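Local coordinates for protein pyocyanin demethylase (PDB 5K21) that removes the methyl group from pyocyanin, a phenazine of Pseudomonas aeruginosa, by a tautomerizing demethylation, and thereby inhibits the biofilms of that bacterium, at residues L17-D22 with P124-E129; G54-A59 with C74-H79. One frame throughout, in Å; residues are numbered along the deposited sequence.

Interaction 1: L17-D22 with P124-E129; sequences LDVKND and PDEKYE
Over one face of the Tyr128 ring sits a methyl group of Val19: CG2 stands 3.4 Å from the ring centroid, almost exactly on the ring normal, a CH-pi contact, while CD1 of Leu17 lies at the ring edge. The valine can do this because its CG1 is anti to the backbone N (chi1 -175°), which turns CG2 over the ring and leaves CG1 beside the phenol oxygen, itself hydrogen-bonded to Asp56. The setting is the seam of an antiparallel beta barrel of the allene oxide cyclase type, where the first and last strands pair. Leu17 and Tyr128 form a hydrogen-bonded pair, Leu17 N to Tyr128 O at 2.9 Å, with the return bond from Tyr128 N to Leu17 O. Next comes the non-hydrogen-bonded pair Asp18 and Lys127, whose side chains run side by side, the charged ends too far apart for a salt bridge. Tyr128 and Asn21 both touch the bound phenazin-1-ol, so the seam also forms part of the ligand pocket. The Asn21 amide is held chiefly by Asp44; its bond from ND2 to Glu126 OE1 is weak, at 3.5 Å. Val19 N donates to Glu126 O at 3.0 Å, from 38° out of the carbonyl plane.

Interaction 2: G54-A59 with C74-H79; sequences GYDGGA and CELTIH
Tyr55 and His79 lay their rings in an offset stack, planes 9° apart and centroids 4.5 Å from each other, at the partly exposed end of a beta hairpin of the barrel. The displacement brings the phenol oxygen of Tyr55 over the middle of the imidazole, while His79 CB lies beneath the rim of the phenol ring. Tyr55 takes chi1 54°, with CG between its own backbone N and carbonyl carbon, and this swings the ring across to the neighbouring strand.

The rest of the contact is buried. The backbone pairing runs through both parts: Tyr55 with His79, Gly57 with Thr77 and Ala59 with Glu75 each exchange two bonds, Thr77 N meeting Gly57 O at 2.9 Å. The strands come closest at the non-hydrogen-bonded pairs, Gly58 with Leu76 and Asp56 with Ile78, whose CA atoms are 4.2 and 4.3 Å apart. There Gly58 CA lies 3.0 Å from Glu75 O, and Asp56 CB is 3.0 Å from Thr77 O. Leu76 CD1 lies against the Asp56 carboxyl group, 3.7 Å from CG, and Ile78 CG1 borders Asp56 CB.

The opposite face, with Glu75 and Thr77, meets the second subunit: Arg88 of that subunit forms a salt bridge with Glu75 OE1 and a hydrogen bond with Thr77, while Glu75 OE2 is hydrogen-bonded to Tyr73 OH of the same chain. At the far end Cys74, in a disulfide with Cys60, touches the bound phenazin-1-ol.

Asp56 is thus a buried acid flanked by aliphatic carbon, close to a second acid side chain, Asp44. One face of the hairpin therefore ties Asp56 to Tyr128 of the ligand pocket, while the other is held to the neighbouring subunit through Glu75 and Thr77.

In the fold
Both interactions belong to one closed antiparallel barrel of eight strands, each joined to the next in chain order. Interaction 1 closes it by pairing strand 13-27 with strand 127-132, the first with the last; interaction 2 joins strands 51-65 and 70-80, neighbours along the chain, and is nested within the long span that interaction 1 closes. Their centres are about 12 Å apart, and they meet through the interior: Tyr128 OH is 2.8 Å from Asp56 OD2, a probable hydrogen bond, and the same tyrosine packs on Leu76 and Ile78. Both contribute residues to the phenazin-1-ol pocket, so seam and hairpin together help to line the ligand-binding interior.

Interaction 1: L17-D22 with P124-E129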
ATOM      1  N   LEU B  17       0.852  22.534  -4.330  1.00 21.26           N
ATOM      2  CA  LEU B  17       2.031  22.302  -3.503  1.00 21.48           C
ATOM      3  C   LEU B  17       3.286  22.195  -4.356  1.00 23.62           C
ATOM      4  O   LEU B  17       3.318  21.449  -5.340  1.00 23.55           O
ATOM      5  CB  LEU B  17       1.867  21.039  -2.670  1.00 20.92           C
ATOM      6  CG  LEU B  17       0.612  20.998  -1.821  1.00 25.34           C
ATOM      7  CD1 LEU B  17       0.511  19.651  -1.177  1.00 25.29           C
ATOM      8  CD2 LEU B  17       0.595  22.104  -0.772  1.00 29.91           C
ATOM      9  N   ASP B  18       4.323  22.935  -3.963  1.00 23.21           N
ATOM     10  CA  ASP B  18       5.640  22.791  -4.558  1.00 23.52           C
ATOM     11  C   ASP B  18       6.373  21.648  -3.871  1.00 25.59           C
ATOM     12  O   ASP B  18       6.332  21.507  -2.642  1.00 23.57           O
ATOM     13  CB  ASP B  18       6.421  24.096  -4.437  1.00 27.35           C
ATOM     14  CG  ASP B  18       5.694  25.258  -5.111  1.00 33.77           C
ATOM     15  OD1 ASP B  18       5.048  25.014  -6.159  1.00 34.89           O
ATOM     16  OD2 ASP B  18       5.701  26.379  -4.557  1.00 31.66           O
ATOM     17  N   VAL B  19       7.009  20.807  -4.680  1.00 24.60           N
ATOM     18  CA  VAL B  19       7.549  19.532  -4.229  1.00 24.03           C
ATOM     19  C   VAL B  19       9.047  19.517  -4.502  1.00 26.39           C
ATOM     20  O   VAL B  19       9.484  19.793  -5.626  1.00 26.68           O
ATOM     21  CB  VAL B  19       6.835  18.357  -4.925  1.00 24.73           C
ATOM     22  CG1 VAL B  19       7.299  17.029  -4.384  1.00 21.91           C
ATOM     23  CG2 VAL B  19       5.331  18.478  -4.733  1.00 25.22           C
ATOM     24  N   LYS B  20       9.830  19.268  -3.461  1.00 25.05           N
ATOM     25  CA  LYS B  20      11.274  19.111  -3.583  1.00 26.32           C
ATOM     26  C   LYS B  20      11.642  17.701  -3.138  1.00 25.67           C
ATOM     27  O   LYS B  20      11.392  17.341  -1.987  1.00 24.16           O
ATOM     28  CB  LYS B  20      12.000  20.152  -2.727  1.00 29.24           C
ATOM     29  N   ASN B  21      12.210  16.892  -4.042  1.00 28.05           N
ATOM     30  CA  ASN B  21      12.651  15.563  -3.638  1.00 29.52           C
ATOM     31  C   ASN B  21      13.651  15.686  -2.496  1.00 25.41           C
ATOM     32  O   ASN B  21      14.614  16.451  -2.581  1.00 25.09           O
ATOM     33  CB  ASN B  21      13.301  14.818  -4.807  1.00 37.74           C
ATOM     34  CG  ASN B  21      12.376  14.645  -5.993  1.00 44.19           C
ATOM     35  OD1 ASN B  21      12.828  14.659  -7.136  1.00 49.02           O
ATOM     36  ND2 ASN B  21      11.085  14.460  -5.734  1.00 42.85           N
ATOM     37  N   ASP B  22      13.450  14.885  -1.447  1.00 25.13           N
ATOM     38  CA  ASP B  22      14.289  14.940  -0.252  1.00 24.26           C
ATOM     39  C   ASP B  22      15.270  13.766  -0.260  1.00 24.18           C
ATOM     40  O   ASP B  22      16.467  13.967  -0.459  1.00 26.64           O
ATOM     41  CB  ASP B  22      13.416  14.902   1.005  1.00 24.77           C
ATOM     42  CG  ASP B  22      14.175  15.173   2.270  1.00 32.17           C
ATOM     43  OD1 ASP B  22      15.423  15.115   2.269  1.00 34.90           O
ATOM     44  OD2 ASP B  22      13.509  15.444   3.298  1.00 33.96           O
ATOM     45  N   PRO B 124      13.014  20.594 -11.037  1.00 65.83           N
ATOM     46  CA  PRO B 124      12.950  21.550  -9.920  1.00 64.53           C
ATOM     47  C   PRO B 124      11.584  22.189  -9.737  1.00 60.02           C
ATOM     48  O   PRO B 124      11.337  22.778  -8.676  1.00 60.07           O
ATOM     49  CB  PRO B 124      14.011  22.600 -10.285  1.00 70.17           C
ATOM     50  CG  PRO B 124      14.280  22.402 -11.747  1.00 74.37           C
ATOM     51  CD  PRO B 124      14.054  20.953 -12.016  1.00 72.45           C
ATOM     52  N   ASP B 125      10.685  22.076 -10.714  1.00 55.27           N
ATOM     53  CA  ASP B 125       9.383  22.728 -10.661  1.00 48.55           C
ATOM     54  C   ASP B 125       8.263  21.726 -10.413  1.00 40.71           C
ATOM     55  O   ASP B 125       7.110  21.964 -10.785  1.00 36.76           O
ATOM     56  CB  ASP B 125       9.122  23.514 -11.943  1.00 52.35           C
ATOM     57  CG  ASP B 125      10.141  24.609 -12.166  1.00 58.83           C
ATOM     58  OD1 ASP B 125      10.716  25.090 -11.166  1.00 60.63           O
ATOM     59  OD2 ASP B 125      10.375  24.983 -13.334  1.00 63.39           O
ATOM     60  N   GLU B 126       8.586  20.608  -9.767  1.00 38.26           N
ATOM     61  CA  GLU B 126       7.574  19.601  -9.501  1.00 35.39           C
ATOM     62  C   GLU B 126       6.481  20.188  -8.621  1.00 29.77           C
ATOM     63  O   GLU B 126       6.758  20.907  -7.658  1.00 30.51           O
ATOM     64  CB  GLU B 126       8.193  18.386  -8.809  1.00 35.26           C
ATOM     65  CG  GLU B 126       7.181  17.279  -8.591  1.00 34.31           C
ATOM     66  CD  GLU B 126       7.784  16.014  -8.030  1.00 39.70           C
ATOM     67  OE1 GLU B 126       9.014  15.807  -8.158  1.00 42.34           O
ATOM     68  OE2 GLU B 126       7.015  15.214  -7.467  1.00 40.82           O
ATOM     69  N   LYS B 127       5.238  19.862  -8.949  1.00 28.91           N
ATOM     70  CA  LYS B 127       4.089  20.338  -8.196  1.00 27.95           C
ATOM     71  C   LYS B 127       3.060  19.230  -8.075  1.00 23.31           C
ATOM     72  O   LYS B 127       2.990  18.329  -8.919  1.00 24.53           O
ATOM     73  CB  LYS B 127       3.427  21.544  -8.867  1.00 35.65           C
ATOM     74  CG  LYS B 127       4.286  22.786  -8.944  1.00 49.24           C
ATOM     75  CD  LYS B 127       3.490  23.957  -9.523  1.00 60.14           C
ATOM     76  CE  LYS B 127       4.309  25.239  -9.604  1.00 69.85           C
ATOM     77  NZ  LYS B 127       5.454  25.135 -10.545  1.00 76.52           N
ATOM     78  N   TYR B 128       2.293  19.297  -6.991  1.00 21.15           N
ATOM     79  CA  TYR B 128       1.072  18.526  -6.820  1.00 19.23           C
ATOM     80  C   TYR B 128      -0.086  19.502  -6.885  1.00 21.31           C
ATOM     81  O   TYR B 128      -0.093  20.503  -6.149  1.00 21.00           O
ATOM     82  CB  TYR B 128       0.997  17.819  -5.473  1.00 19.28           C
ATOM     83  CG  TYR B 128       2.081  16.853  -5.139  1.00 20.23           C
ATOM     84  CD1 TYR B 128       2.791  16.200  -6.121  1.00 22.85           C
ATOM     85  CD2 TYR B 128       2.373  16.575  -3.805  1.00 23.24           C
ATOM     86  CE1 TYR B 128       3.800  15.296  -5.793  1.00 25.26           C
ATOM     87  CE2 TYR B 128       3.376  15.651  -3.463  1.00 24.99           C
ATOM     88  CZ  TYR B 128       4.077  15.021  -4.462  1.00 25.18           C
ATOM     89  OH  TYR B 128       5.074  14.107  -4.134  1.00 28.09           O
ATOM     90  N   GLU B 129      -1.076  19.185  -7.705  1.00 25.47           N
ATOM     91  CA  GLU B 129      -2.307  19.971  -7.760  1.00 22.51           C
ATOM     92  C   GLU B 129      -3.440  19.086  -7.260  1.00 23.06           C
ATOM     93  O   GLU B 129      -3.737  18.043  -7.851  1.00 23.31           O
ATOM     94  CB  GLU B 129      -2.562  20.500  -9.171  1.00 23.82           C
ATOM     95  CG  GLU B 129      -3.800  21.378  -9.280  1.00 29.09           C
ATOM     96  CD  GLU B 129      -3.705  22.655  -8.411  1.00 30.00           C
ATOM     97  OE1 GLU B 129      -2.593  23.235  -8.310  1.00 28.86           O
ATOM     98  OE2 GLU B 129      -4.741  23.082  -7.838  1.00 26.95           O
TER

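Interaction 2: G54-A59 with C74-H79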
ATOM      1  N   GLY B  54       4.963  21.020   4.797  1.00 23.51           N
ATOM      2  CA  GLY B  54       4.873  19.625   5.178  1.00 25.28           C
ATOM      3  C   GLY B  54       5.870  18.784   4.398  1.00 23.48           C
ATOM      4  O   GLY B  54       6.870  19.285   3.884  1.00 23.49           O
ATOM      5  N   TYR B  55       5.580  17.496   4.355  1.00 21.91           N
ATOM      6  CA  TYR B  55       6.482  16.537   3.731  1.00 22.87           C
ATOM      7  C   TYR B  55       5.653  15.345   3.297  1.00 23.68           C
ATOM      8  O   TYR B  55       4.469  15.230   3.635  1.00 23.75           O
ATOM      9  CB  TYR B  55       7.604  16.132   4.688  1.00 25.19           C
ATOM     10  CG  TYR B  55       7.104  15.625   6.016  1.00 25.39           C
ATOM     11  CD1 TYR B  55       6.823  14.284   6.201  1.00 27.30           C
ATOM     12  CD2 TYR B  55       6.911  16.498   7.083  1.00 27.17           C
ATOM     13  CE1 TYR B  55       6.367  13.818   7.405  1.00 30.95           C
ATOM     14  CE2 TYR B  55       6.448  16.044   8.295  1.00 32.30           C
ATOM     15  CZ  TYR B  55       6.179  14.697   8.448  1.00 32.80           C
ATOM     16  OH  TYR B  55       5.709  14.228   9.649  1.00 34.95           O
ATOM     17  N   ASP B  56       6.279  14.445   2.542  1.00 21.42           N
ATOM     18  CA  ASP B  56       5.560  13.256   2.140  1.00 22.84           C
ATOM     19  C   ASP B  56       6.527  12.084   2.080  1.00 24.89           C
ATOM     20  O   ASP B  56       7.750  12.225   2.254  1.00 23.50           O
ATOM     21  CB  ASP B  56       4.793  13.453   0.810  1.00 23.11           C
ATOM     22  CG  ASP B  56       5.701  13.591  -0.414  1.00 27.82           C
ATOM     23  OD1 ASP B  56       6.799  12.974  -0.459  1.00 27.73           O
ATOM     24  OD2 ASP B  56       5.298  14.327  -1.347  1.00 26.54           O
ATOM     25  N   GLY B  57       5.922  10.922   1.928  1.00 19.96           N
ATOM     26  CA  GLY B  57       6.647   9.679   1.781  1.00 19.59           C
ATOM     27  C   GLY B  57       5.819   8.730   0.953  1.00 22.10           C
ATOM     28  O   GLY B  57       4.589   8.737   1.026  1.00 24.16           O
ATOM     29  N   GLY B  58       6.496   7.919   0.147  1.00 20.72           N
ATOM     30  CA  GLY B  58       5.762   7.049  -0.743  1.00 20.34           C
ATOM     31  C   GLY B  58       6.642   5.977  -1.339  1.00 22.05           C
ATOM     32  O   GLY B  58       7.863   5.945  -1.138  1.00 21.77           O
ATOM     33  N   ALA B  59       5.980   5.112  -2.105  1.00 20.01           N
ATOM     34  CA  ALA B  59       6.628   3.987  -2.754  1.00 21.12           C
ATOM     35  C   ALA B  59       5.943   3.748  -4.086  1.00 25.32           C
ATOM     36  O   ALA B  59       4.716   3.866  -4.187  1.00 23.24           O
ATOM     37  CB  ALA B  59       6.558   2.736  -1.865  1.00 23.42           C
ATOM     38  N   CYS B  74       1.766   3.363  -7.411  1.00 23.90           N
ATOM     39  CA  CYS B  74       2.353   4.281  -6.440  1.00 24.05           C
ATOM     40  C   CYS B  74       1.388   4.543  -5.296  1.00 24.09           C
ATOM     41  O   CYS B  74       0.164   4.634  -5.492  1.00 22.20           O
ATOM     42  CB  CYS B  74       2.721   5.616  -7.065  1.00 26.86           C
ATOM     43  SG  CYS B  74       4.000   5.525  -8.293  1.00 31.15           S
ATOM     44  N   GLU B  75       1.965   4.635  -4.106  1.00 23.82           N
ATOM     45  CA  GLU B  75       1.278   5.016  -2.883  1.00 26.86           C
ATOM     46  C   GLU B  75       2.012   6.203  -2.280  1.00 26.47           C
ATOM     47  O   GLU B  75       3.246   6.201  -2.197  1.00 24.87           O
ATOM     48  CB  GLU B  75       1.251   3.870  -1.859  1.00 38.76           C
ATOM     49  CG  GLU B  75       0.215   2.788  -2.085  1.00 53.91           C
ATOM     50  CD  GLU B  75      -1.175   3.174  -1.569  1.00 66.31           C
ATOM     51  OE1 GLU B  75      -1.365   4.330  -1.107  1.00 70.94           O
ATOM     52  OE2 GLU B  75      -2.071   2.304  -1.598  1.00 69.46           O
ATOM     53  N   LEU B  76       1.244   7.195  -1.830  1.00 22.94           N
ATOM     54  CA  LEU B  76       1.793   8.443  -1.337  1.00 23.13           C
ATOM     55  C   LEU B  76       1.040   8.861  -0.087  1.00 22.63           C
ATOM     56  O   LEU B  76      -0.188   8.763  -0.042  1.00 22.90           O
ATOM     57  CB  LEU B  76       1.666   9.547  -2.408  1.00 25.61           C
ATOM     58  CG  LEU B  76       2.185  10.945  -2.077  1.00 26.91           C
ATOM     59  CD1 LEU B  76       3.712  10.914  -1.982  1.00 27.44           C
ATOM     60  CD2 LEU B  76       1.731  11.915  -3.156  1.00 27.59           C
ATOM     61  N   THR B  77       1.782   9.342   0.906  1.00 20.52           N
ATOM     62  CA  THR B  77       1.213   9.997   2.074  1.00 22.30           C
ATOM     63  C   THR B  77       1.798  11.387   2.195  1.00 21.83           C
ATOM     64  O   THR B  77       3.019  11.554   2.272  1.00 21.29           O
ATOM     65  CB  THR B  77       1.475   9.232   3.364  1.00 24.09           C
ATOM     66  OG1 THR B  77       0.883   7.944   3.277  1.00 26.48           O
ATOM     67  CG2 THR B  77       0.889   9.983   4.579  1.00 28.03           C
ATOM     68  N   ILE B  78       0.912  12.369   2.257  1.00 22.06           N
ATOM     69  CA  ILE B  78       1.255  13.767   2.467  1.00 19.49           C
ATOM     70  C   ILE B  78       0.953  14.110   3.909  1.00 22.71           C
ATOM     71  O   ILE B  78      -0.114  13.750   4.422  1.00 24.55           O
ATOM     72  CB  ILE B  78       0.451  14.656   1.502  1.00 20.28           C
ATOM     73  CG1 ILE B  78       1.024  14.512   0.096  1.00 23.30           C
ATOM     74  CG2 ILE B  78       0.403  16.120   2.004  1.00 24.56           C
ATOM     75  CD1 ILE B  78       0.108  15.058  -1.006  1.00 23.74           C
ATOM     76  N   HIS B  79       1.907  14.754   4.580  1.00 22.48           N
ATOM     77  CA  HIS B  79       1.723  15.242   5.940  1.00 23.76           C
ATOM     78  C   HIS B  79       1.716  16.763   5.929  1.00 23.69           C
ATOM     79  O   HIS B  79       2.729  17.387   5.590  1.00 23.16           O
ATOM     80  CB  HIS B  79       2.828  14.711   6.860  1.00 24.91           C
ATOM     81  CG  HIS B  79       2.707  15.155   8.287  1.00 28.17           C
ATOM     82  ND1 HIS B  79       2.947  16.453   8.691  1.00 33.71           N
ATOM     83  CD2 HIS B  79       2.380  14.468   9.410  1.00 31.17           C
ATOM     84  CE1 HIS B  79       2.759  16.552   9.998  1.00 34.63           C
ATOM     85  NE2 HIS B  79       2.421  15.360  10.460  1.00 36.67           N
TER